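Local structure of 5-cytosine DNA methyltransferase (Entamoeba histolytica, 3QV2) at residues S107-Y112 and F140-N145; I115-I120 and Y144-K149; I166-T171 and K280-F285. The protein probably transfers a methyl group from S-adenosylmethionine to carbon 5 of cytosine in DNA or tRNA, as a DNMT2-type member of the C5-methyltransferase family. All blocks are in the same frame, centred on the assembly; numbering follows the deposited sequence.

Interaction 1. Residues S107-Y112 and F140-N145; sequences SVLHLY and FKEIYN
Helices 106-115 and 138-149 run side by side through this contact, their local axes 10.3 Å apart at closest approach and only 14° from parallel. They are neighbouring helices of the Rossmann-like methyltransferase domain, joined through strand 125-130. The backbones come nearest where Tyr112 faces Ile143, with CA atoms 6.3 Å apart. Ile143 does most of the touching, through both of its branches. CG2 stands over the middle of the Tyr112 ring, 3.8 Å from the centroid and 4° from the ring normal, a CH-pi contact over the face. The other branch starts beside the backbone N (chi1 -70°) and carries CD1 past the rim of the ring, where it meets Tyr112 CD2 at 3.7 Å. Tyr112 also packs on Met82, Ile126 and Ile128 of the central sheet, so its ring fills the angle between helix 138-149 and the strands. One turn earlier, Val108 CG2 closes on Ile143 CD1 at 3.8 Å. The outer margin is more polar: Glu142 reaches out extended toward helix 106-115 and forms a salt bridge through OE2 with Arg113, while its other carboxylate oxygen, OE1, lies 4.1 Å from Leu109 CD2.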
loop_
_atom_site.group_PDB
_atom_site.type_symbol
_atom_site.label_atom_id
_atom_site.label_comp_id
_atom_site.label_asym_id
_atom_site.label_seq_id
_atom_site.Cartn_x
_atom_site.Cartn_y
_atom_site.Cartn_z
ATOM N N SER A 107 15.734 -2.158 9.269
ATOM C CA SER A 107 15.905 -1.093 8.284
ATOM C C SER A 107 15.221 0.212 8.693
ATOM O O SER A 107 15.801 1.289 8.560
ATOM C CB SER A 107 15.414 -1.549 6.907
ATOM O OG SER A 107 14.113 -2.105 6.985
ATOM N N VAL A 108 13.992 0.115 9.192
ATOM C CA VAL A 108 13.229 1.306 9.556
ATOM C C VAL A 108 13.751 1.940 10.844
ATOM O O VAL A 108 13.697 3.158 11.012
ATOM C CB VAL A 108 11.720 1.009 9.687
ATOM C CG1 VAL A 108 11.446 0.163 10.919
ATOM C CG2 VAL A 108 10.927 2.308 9.738
ATOM N N LEU A 109 14.260 1.113 11.751
ATOM C CA LEU A 109 14.881 1.619 12.969
ATOM C C LEU A 109 16.186 2.330 12.629
ATOM O O LEU A 109 16.515 3.360 13.214
ATOM C CB LEU A 109 15.146 0.482 13.958
ATOM C CG LEU A 109 13.926 -0.117 14.659
ATOM C CD1 LEU A 109 14.312 -1.360 15.452
ATOM C CD2 LEU A 109 13.266 0.918 15.557
ATOM N N HIS A 110 16.920 1.767 11.675
ATOM C CA HIS A 110 18.177 2.342 11.222
ATOM C C HIS A 110 17.978 3.761 10.702
ATOM O O HIS A 110 18.723 4.674 11.057
ATOM C CB HIS A 110 18.788 1.467 10.126
ATOM C CG HIS A 110 20.007 2.060 9.491
ATOM N ND1 HIS A 110 21.130 2.404 10.212
ATOM C CD2 HIS A 110 20.279 2.369 8.201
ATOM C CE1 HIS A 110 22.042 2.899 9.394
ATOM N NE2 HIS A 110 21.551 2.889 8.168
ATOM N N LEU A 111 16.966 3.940 9.860
ATOM C CA LEU A 111 16.698 5.236 9.246
ATOM C C LEU A 111 16.441 6.335 10.274
ATOM O O LEU A 111 16.901 7.465 10.109
ATOM C CB LEU A 111 15.518 5.144 8.276
ATOM C CG LEU A 111 15.712 4.231 7.065
ATOM C CD1 LEU A 111 14.475 4.237 6.177
ATOM C CD2 LEU A 111 16.944 4.645 6.273
ATOM N N TYR A 112 15.708 6.006 11.332
ATOM C CA TYR A 112 15.335 7.002 12.332
ATOM C C TYR A 112 16.350 7.131 13.469
ATOM O O TYR A 112 16.548 8.220 14.008
ATOM C CB TYR A 112 13.928 6.728 12.874
ATOM C CG TYR A 112 12.836 6.982 11.858
ATOM C CD1 TYR A 112 12.322 8.258 11.668
ATOM C CD2 TYR A 112 12.323 5.948 11.082
ATOM C CE1 TYR A 112 11.329 8.498 10.738
ATOM C CE2 TYR A 112 11.328 6.181 10.149
ATOM C CZ TYR A 112 10.835 7.459 9.983
ATOM O OH TYR A 112 9.844 7.703 9.057
ATOM N N PHE A 140 7.440 1.752 16.476
ATOM C CA PHE A 140 6.905 3.080 16.200
ATOM C C PHE A 140 6.947 3.983 17.427
ATOM O O PHE A 140 7.136 5.193 17.305
ATOM C CB PHE A 140 5.478 3.012 15.653
ATOM C CG PHE A 140 4.875 4.362 15.393
ATOM C CD1 PHE A 140 3.829 4.833 16.169
ATOM C CD2 PHE A 140 5.372 5.169 14.384
ATOM C CE1 PHE A 140 3.280 6.077 15.932
ATOM C CE2 PHE A 140 4.829 6.415 14.143
ATOM C CZ PHE A 140 3.781 6.869 14.917
ATOM N N LYS A 141 6.763 3.398 18.606
ATOM C CA LYS A 141 6.857 4.160 19.846
ATOM C C LYS A 141 8.185 4.904 19.887
ATOM O O LYS A 141 8.249 6.071 20.271
ATOM C CB LYS A 141 6.734 3.242 21.063
ATOM C CG LYS A 141 6.953 3.956 22.387
ATOM C CD LYS A 141 6.959 2.983 23.552
ATOM C CE LYS A 141 7.331 3.676 24.855
ATOM N NZ LYS A 141 6.345 4.725 25.239
ATOM N N GLU A 142 9.245 4.214 19.477
ATOM C CA GLU A 142 10.580 4.797 19.448
ATOM C C GLU A 142 10.714 5.804 18.309
ATOM O O GLU A 142 11.276 6.884 18.490
ATOM C CB GLU A 142 11.636 3.697 19.317
ATOM C CG GLU A 142 13.071 4.186 19.412
ATOM C CD GLU A 142 14.071 3.046 19.393
ATOM O OE1 GLU A 142 13.642 1.875 19.475
ATOM O OE2 GLU A 142 15.285 3.319 19.296
ATOM N N ILE A 143 10.196 5.445 17.138
ATOM C CA ILE A 143 10.213 6.346 15.991
ATOM C C ILE A 143 9.478 7.645 16.312
ATOM O O ILE A 143 9.924 8.731 15.939
ATOM C CB ILE A 143 9.589 5.688 14.742
ATOM C CG1 ILE A 143 10.501 4.579 14.211
ATOM C CG2 ILE A 143 9.333 6.726 13.663
ATOM C CD1 ILE A 143 9.927 3.830 13.027
ATOM N N TYR A 144 8.356 7.527 17.015
ATOM C CA TYR A 144 7.575 8.688 17.424
ATOM C C TYR A 144 8.405 9.603 18.317
ATOM O O TYR A 144 8.468 10.811 18.094
ATOM C CB TYR A 144 6.300 8.252 18.150
ATOM C CG TYR A 144 5.397 9.397 18.554
ATOM C CD1 TYR A 144 4.404 9.860 17.699
ATOM C CD2 TYR A 144 5.533 10.013 19.790
ATOM C CE1 TYR A 144 3.576 10.905 18.063
ATOM C CE2 TYR A 144 4.711 11.058 20.164
ATOM C CZ TYR A 144 3.733 11.500 19.297
ATOM O OH TYR A 144 2.909 12.542 19.660
ATOM N N ASN A 145 9.044 9.017 19.326
ATOM C CA ASN A 145 9.910 9.773 20.224
ATOM C C ASN A 145 11.036 10.479 19.476
ATOM O O ASN A 145 11.310 11.653 19.717
ATOM C CB ASN A 145 10.487 8.866 21.314
ATOM C CG ASN A 145 9.455 8.469 22.353
ATOM O OD1 ASN A 145 8.578 9.257 22.707
ATOM N ND2 ASN A 145 9.555 7.240 22.847
#

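Interaction 2. Residues I115-I120 and Y144-K149; sequences ILPYLI and YNILIK
The pyrrolidine ring of Pro117 reaches Ile146 with its CG, 4.2 Å from Ile146 CG2, and the same residue brings its CB over one face of the Tyr118 ring, 4.0 Å above the plane and displaced toward the rim. That second approach is a neighbour-to-neighbour contact within the turn; the aromatic ring itself takes no part in the packing against 144-149, which is wholly aliphatic. Its closest point is between two leucines whose side chains cross at about a right angle: Leu116 CD1 meets Leu147 CD2 at 3.8 Å. Leu147 leaves its backbone heading away from segment 115-120, yet its branched end comes back far enough to make this touch. Leu116 comes directly, with CG anti to the backbone N (chi1 -172°), and its second methyl, CD2, lies 4.5 Å from Ile146 CG2. Ile146 CG2 is thus shared by the proline ring and the leucine methyl. This is plain structural packing, away from the cofactor site, where the chain leaving helix 106-115 rests on the last turns of helix 138-149. Asn150, just after that helix, touches both Leu116 and Pro117. Leu147 also meets Tyr112 of helix 106-115 and Ile154 of strand 153-159, while Ile115 and Leu119 turn to Ile69 of helix 69-74.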
loop_
_atom_site.group_PDB
_atom_site.type_symbol
_atom_site.label_atom_id
_atom_site.label_comp_id
_atom_site.label_asym_id
_atom_site.label_seq_id
_atom_site.Cartn_x
_atom_site.Cartn_y
_atom_site.Cartn_z
ATOM N N ILE A 115 20.158 7.815 10.985
ATOM C CA ILE A 115 20.206 8.778 9.888
ATOM C C ILE A 115 19.579 10.128 10.230
ATOM O O ILE A 115 20.268 11.146 10.294
ATOM C CB ILE A 115 19.523 8.228 8.620
ATOM C CG1 ILE A 115 20.088 6.853 8.263
ATOM C CG2 ILE A 115 19.685 9.205 7.464
ATOM C CD1 ILE A 115 21.572 6.862 7.974
ATOM N N LEU A 116 18.268 10.123 10.451
ATOM C CA LEU A 116 17.498 11.356 10.624
ATOM C C LEU A 116 18.106 12.373 11.598
ATOM O O LEU A 116 18.215 13.552 11.267
ATOM C CB LEU A 116 16.051 11.030 11.016
ATOM C CG LEU A 116 15.052 12.189 11.067
ATOM C CD1 LEU A 116 13.665 11.722 10.662
ATOM C CD2 LEU A 116 15.024 12.829 12.447
ATOM N N PRO A 117 18.496 11.925 12.802
ATOM C CA PRO A 117 18.972 12.869 13.821
ATOM C C PRO A 117 20.298 13.539 13.468
ATOM O O PRO A 117 20.710 14.456 14.178
ATOM C CB PRO A 117 19.164 11.981 15.059
ATOM C CG PRO A 117 18.347 10.757 14.793
ATOM C CD PRO A 117 18.442 10.548 13.320
ATOM N N TYR A 118 20.954 13.097 12.399
ATOM C CA TYR A 118 22.286 13.602 12.076
ATOM C C TYR A 118 22.364 14.346 10.743
ATOM O O TYR A 118 23.390 14.942 10.422
ATOM C CB TYR A 118 23.317 12.469 12.130
ATOM C CG TYR A 118 23.398 11.800 13.484
ATOM C CD1 TYR A 118 24.115 12.379 14.523
ATOM C CD2 TYR A 118 22.751 10.596 13.726
ATOM C CE1 TYR A 118 24.187 11.774 15.765
ATOM C CE2 TYR A 118 22.820 9.984 14.962
ATOM C CZ TYR A 118 23.538 10.576 15.977
ATOM O OH TYR A 118 23.609 9.972 17.211
ATOM N N LEU A 119 21.280 14.317 9.975
ATOM C CA LEU A 119 21.229 15.047 8.712
ATOM C C LEU A 119 21.359 16.547 8.947
ATOM O O LEU A 119 20.808 17.081 9.909
ATOM C CB LEU A 119 19.916 14.766 7.978
ATOM C CG LEU A 119 19.672 13.332 7.502
ATOM C CD1 LEU A 119 18.267 13.190 6.941
ATOM C CD2 LEU A 119 20.707 12.935 6.468
ATOM N N ILE A 120 22.096 17.220 8.069
ATOM C CA ILE A 120 22.166 18.675 8.103
ATOM C C ILE A 120 20.780 19.231 7.818
ATOM O O ILE A 120 20.319 20.159 8.480
ATOM C CB ILE A 120 23.149 19.223 7.054
ATOM C CG1 ILE A 120 24.579 18.792 7.382
ATOM C CG2 ILE A 120 23.057 20.739 6.985
ATOM C CD1 ILE A 120 25.080 19.314 8.709
ATOM N N TYR A 144 8.356 7.527 17.015
ATOM C CA TYR A 144 7.575 8.688 17.424
ATOM C C TYR A 144 8.405 9.603 18.317
ATOM O O TYR A 144 8.468 10.811 18.094
ATOM C CB TYR A 144 6.300 8.252 18.150
ATOM C CG TYR A 144 5.397 9.397 18.554
ATOM C CD1 TYR A 144 4.404 9.860 17.699
ATOM C CD2 TYR A 144 5.533 10.013 19.790
ATOM C CE1 TYR A 144 3.576 10.905 18.063
ATOM C CE2 TYR A 144 4.711 11.058 20.164
ATOM C CZ TYR A 144 3.733 11.500 19.297
ATOM O OH TYR A 144 2.909 12.542 19.660
ATOM N N ASN A 145 9.044 9.017 19.326
ATOM C CA ASN A 145 9.910 9.773 20.224
ATOM C C ASN A 145 11.036 10.479 19.476
ATOM O O ASN A 145 11.310 11.653 19.717
ATOM C CB ASN A 145 10.487 8.866 21.314
ATOM C CG ASN A 145 9.455 8.469 22.353
ATOM O OD1 ASN A 145 8.578 9.257 22.707
ATOM N ND2 ASN A 145 9.555 7.240 22.847
ATOM N N ILE A 146 11.687 9.757 18.568
ATOM C CA ILE A 146 12.766 10.329 17.774
ATOM C C ILE A 146 12.273 11.529 16.970
ATOM O O ILE A 146 12.887 12.596 16.989
ATOM C CB ILE A 146 13.381 9.293 16.816
ATOM C CG1 ILE A 146 14.106 8.199 17.603
ATOM C CG2 ILE A 146 14.336 9.966 15.847
ATOM C CD1 ILE A 146 14.717 7.124 16.732
ATOM N N LEU A 147 11.159 11.348 16.269
ATOM C CA LEU A 147 10.569 12.424 15.482
ATOM C C LEU A 147 10.254 13.638 16.351
ATOM O O LEU A 147 10.556 14.771 15.979
ATOM C CB LEU A 147 9.303 11.941 14.769
ATOM C CG LEU A 147 9.516 10.953 13.620
ATOM C CD1 LEU A 147 8.187 10.440 13.091
ATOM C CD2 LEU A 147 10.324 11.604 12.508
ATOM N N ILE A 148 9.649 13.396 17.511
ATOM C CA ILE A 148 9.328 14.471 18.443
ATOM C C ILE A 148 10.586 15.206 18.894
ATOM O O ILE A 148 10.643 16.436 18.865
ATOM C CB ILE A 148 8.578 13.944 19.680
ATOM C CG1 ILE A 148 7.144 13.567 19.308
ATOM C CG2 ILE A 148 8.574 14.989 20.784
ATOM C CD1 ILE A 148 6.344 14.721 18.740
ATOM N N LYS A 149 11.593 14.443 19.306
ATOM C CA LYS A 149 12.851 15.019 19.761
ATOM C C LYS A 149 13.518 15.837 18.659
ATOM O O LYS A 149 14.251 16.787 18.935
ATOM C CB LYS A 149 13.795 13.920 20.257
ATOM C CG LYS A 149 15.162 14.424 20.689
ATOM C CD LYS A 149 16.029 13.293 21.214
ATOM C CE LYS A 149 17.439 13.778 21.521
ATOM N NZ LYS A 149 18.121 14.313 20.308
#

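Interaction 3. Residues I166-T171 and K280-F285; sequences IPNSRT and KKIHGF. With SO4 (sulfate ion), chain E.
Packing comes first from Ile282, whose CG2 presses on Asn168 CB at 3.6 Å, the two side chains crossing at about a right angle; Ile166 CG2 rests against the carbonyl O of Ile282 at 4.0 Å. Pro167 centres an inverse gamma turn in the loop, and Gly284, with positive phi (83°), closes the last turn of the facing helix in a Schellman motif. Between flat groups, Arg170 runs extended from CG to NE, its CG anti to the backbone N (chi1 -168°), which carries the guanidinium to His283. There His283 CE1 lies over one guanidinium face, toward its rim and 3.7 Å from Arg170 NH1, with the two planes 56° apart, so this is not a parallel stack. The polar bonds run through one water. It donates to Asn168 OD1 at 3.1 Å, accepts from Arg170 NH1 at 3.0 Å and pairs with His283 NE2 at 2.8 Å. Asn168 ND2 bonds Thr232. Apart from this cluster, Lys281 NZ donates a hydrogen bond to O2 (3.3 Å) of a sulfate ion, probably from the crystallisation liquor, and forms a salt bridge with Asp201. Asn168 and Arg170 probably fall at the first and third positions of the family's QxRxR motif (motif VIII), with asparagine in place of glutamine, and the Arg170 side chain lies about 7 Å from that of Cys86, the predicted active-site residue. Beside this probable catalytic pocket, the water together with Ser308, bonded to ND1, would fix the imidazole's rotation, while the carbonyls of Phe235 and Gly306 with the water hold the guanidinium.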
loop_
_atom_site.group_PDB
_atom_site.type_symbol
_atom_site.label_atom_id
_atom_site.label_comp_id
_atom_site.label_asym_id
_atom_site.label_seq_id
_atom_site.Cartn_x
_atom_site.Cartn_y
_atom_site.Cartn_z
ATOM N N ILE A 166 -14.388 4.068 -1.819
ATOM C CA ILE A 166 -13.754 3.048 -2.647
ATOM C C ILE A 166 -14.168 1.660 -2.171
ATOM O O ILE A 166 -13.965 1.313 -1.009
ATOM C CB ILE A 166 -12.219 3.175 -2.631
ATOM C CG1 ILE A 166 -11.794 4.561 -3.122
ATOM C CG2 ILE A 166 -11.586 2.092 -3.491
ATOM C CD1 ILE A 166 -12.242 4.873 -4.533
ATOM N N PRO A 167 -14.759 0.863 -3.074
ATOM C CA PRO A 167 -15.295 -0.464 -2.745
ATOM C C PRO A 167 -14.205 -1.490 -2.439
ATOM O O PRO A 167 -14.079 -2.489 -3.148
ATOM C CB PRO A 167 -16.052 -0.855 -4.018
ATOM C CG PRO A 167 -15.359 -0.116 -5.104
ATOM C CD PRO A 167 -14.943 1.195 -4.497
ATOM N N ASN A 168 -13.432 -1.243 -1.388
ATOM C CA ASN A 168 -12.395 -2.176 -0.963
ATOM C C ASN A 168 -11.955 -1.927 0.471
ATOM O O ASN A 168 -11.584 -0.811 0.833
ATOM C CB ASN A 168 -11.188 -2.112 -1.900
ATOM C CG ASN A 168 -10.066 -3.038 -1.466
ATOM O OD1 ASN A 168 -9.078 -2.603 -0.874
ATOM N ND2 ASN A 168 -10.219 -4.326 -1.754
ATOM N N SER A 169 -11.999 -2.974 1.287
ATOM C CA SER A 169 -11.587 -2.867 2.678
ATOM C C SER A 169 -10.097 -3.127 2.837
ATOM O O SER A 169 -9.630 -4.251 2.658
ATOM C CB SER A 169 -12.384 -3.838 3.549
ATOM O OG SER A 169 -13.759 -3.495 3.564
ATOM N N ARG A 170 -9.352 -2.078 3.169
ATOM C CA ARG A 170 -7.925 -2.209 3.432
ATOM C C ARG A 170 -7.510 -1.254 4.543
ATOM O O ARG A 170 -6.807 -0.272 4.304
ATOM C CB ARG A 170 -7.109 -1.945 2.163
ATOM C CG ARG A 170 -5.643 -2.336 2.283
ATOM C CD ARG A 170 -4.889 -2.087 0.987
ATOM N NE ARG A 170 -3.506 -2.551 1.066
ATOM C CZ ARG A 170 -3.107 -3.767 0.712
ATOM N NH1 ARG A 170 -3.984 -4.646 0.250
ATOM N NH2 ARG A 170 -1.828 -4.105 0.820
ATOM N N THR A 171 -7.960 -1.547 5.758
ATOM C CA THR A 171 -7.654 -0.715 6.913
ATOM C C THR A 171 -6.151 -0.639 7.156
ATOM O O THR A 171 -5.500 -1.652 7.412
ATOM C CB THR A 171 -8.346 -1.248 8.179
ATOM O OG1 THR A 171 -9.757 -1.352 7.946
ATOM C CG2 THR A 171 -8.092 -0.323 9.357
ATOM N N LYS A 280 -5.009 -3.811 -9.433
ATOM C CA LYS A 280 -4.232 -2.614 -9.726
ATOM C C LYS A 280 -5.135 -1.389 -9.848
ATOM O O LYS A 280 -4.804 -0.313 -9.353
ATOM C CB LYS A 280 -3.421 -2.816 -11.011
ATOM C CG LYS A 280 -2.466 -1.682 -11.346
ATOM C CD LYS A 280 -3.138 -0.618 -12.196
ATOM C CE LYS A 280 -3.650 -1.202 -13.501
ATOM N NZ LYS A 280 -4.118 -0.136 -14.426
ATOM N N LYS A 281 -6.279 -1.562 -10.502
ATOM C CA LYS A 281 -7.245 -0.479 -10.649
ATOM C C LYS A 281 -7.942 -0.157 -9.329
ATOM O O LYS A 281 -8.199 1.007 -9.020
ATOM C CB LYS A 281 -8.274 -0.813 -11.734
ATOM C CG LYS A 281 -7.743 -0.665 -13.153
ATOM C CD LYS A 281 -8.796 -1.015 -14.190
ATOM C CE LYS A 281 -9.075 -2.507 -14.217
ATOM N NZ LYS A 281 -10.042 -2.872 -15.289
ATOM N N ILE A 282 -8.240 -1.189 -8.549
ATOM C CA ILE A 282 -8.892 -0.997 -7.257
ATOM C C ILE A 282 -7.985 -0.245 -6.284
ATOM O O ILE A 282 -8.459 0.542 -5.464
ATOM C CB ILE A 282 -9.323 -2.339 -6.633
ATOM C CG1 ILE A 282 -10.385 -3.016 -7.507
ATOM C CG2 ILE A 282 -9.854 -2.123 -5.229
ATOM C CD1 ILE A 282 -10.882 -4.337 -6.949
ATOM N N HIS A 283 -6.680 -0.485 -6.384
ATOM C CA HIS A 283 -5.712 0.190 -5.524
ATOM C C HIS A 283 -5.407 1.605 -6.009
ATOM O O HIS A 283 -4.671 2.347 -5.361
ATOM C CB HIS A 283 -4.425 -0.629 -5.400
ATOM C CG HIS A 283 -4.561 -1.835 -4.523
ATOM N ND1 HIS A 283 -3.471 -2.522 -4.026
ATOM C CD2 HIS A 283 -5.653 -2.479 -4.051
ATOM C CE1 HIS A 283 -3.889 -3.533 -3.289
ATOM N NE2 HIS A 283 -5.210 -3.531 -3.287
ATOM N N GLY A 284 -5.970 1.969 -7.155
ATOM C CA GLY A 284 -5.901 3.337 -7.635
ATOM C C GLY A 284 -4.639 3.726 -8.382
ATOM O O GLY A 284 -4.281 4.903 -8.418
ATOM N N PHE A 285 -3.962 2.751 -8.979
ATOM C CA PHE A 285 -2.818 3.055 -9.834
ATOM C C PHE A 285 -3.311 3.616 -11.166
ATOM O O PHE A 285 -4.448 3.363 -11.564
ATOM C CB PHE A 285 -1.954 1.812 -10.057
ATOM C CG PHE A 285 -1.220 1.356 -8.827
ATOM C CD1 PHE A 285 0.128 1.631 -8.664
ATOM C CD2 PHE A 285 -1.880 0.656 -7.833
ATOM C CE1 PHE A 285 0.804 1.212 -7.533
ATOM C CE2 PHE A 285 -1.211 0.236 -6.700
ATOM C CZ PHE A 285 0.132 0.515 -6.549
HETATM S S SO4 E . -8.591 -1.283 -18.714
HETATM O O1 SO4 E . -8.361 -2.697 -18.440
HETATM O O2 SO4 E . -9.567 -0.769 -17.743
HETATM O O3 SO4 E . -7.319 -0.564 -18.612
HETATM O O4 SO4 E . -9.093 -1.067 -20.071
HETATM O O HOH W 1 -6.620 -4.409 -1.054
#

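From the N terminus, helix 106-115 and the turn after it open interactions 1 and 2, and both close on helix 138-149 once strand 125-130 has been laid down between them. The two loops cross rather than nest: 107-112 pairs with 140-145, then 115-120 with 144-149, in the same order along both segments. Their centres are 9 Å apart, and together they form one continuous interface between helix 106-115 with the chain that follows it and helix 138-149. Interaction 3 begins only after these have closed. It spans 108 residues, joining the loop before strand 172-178 to the end of helix 276-282, with its centre about 28 Å from that of interaction 1.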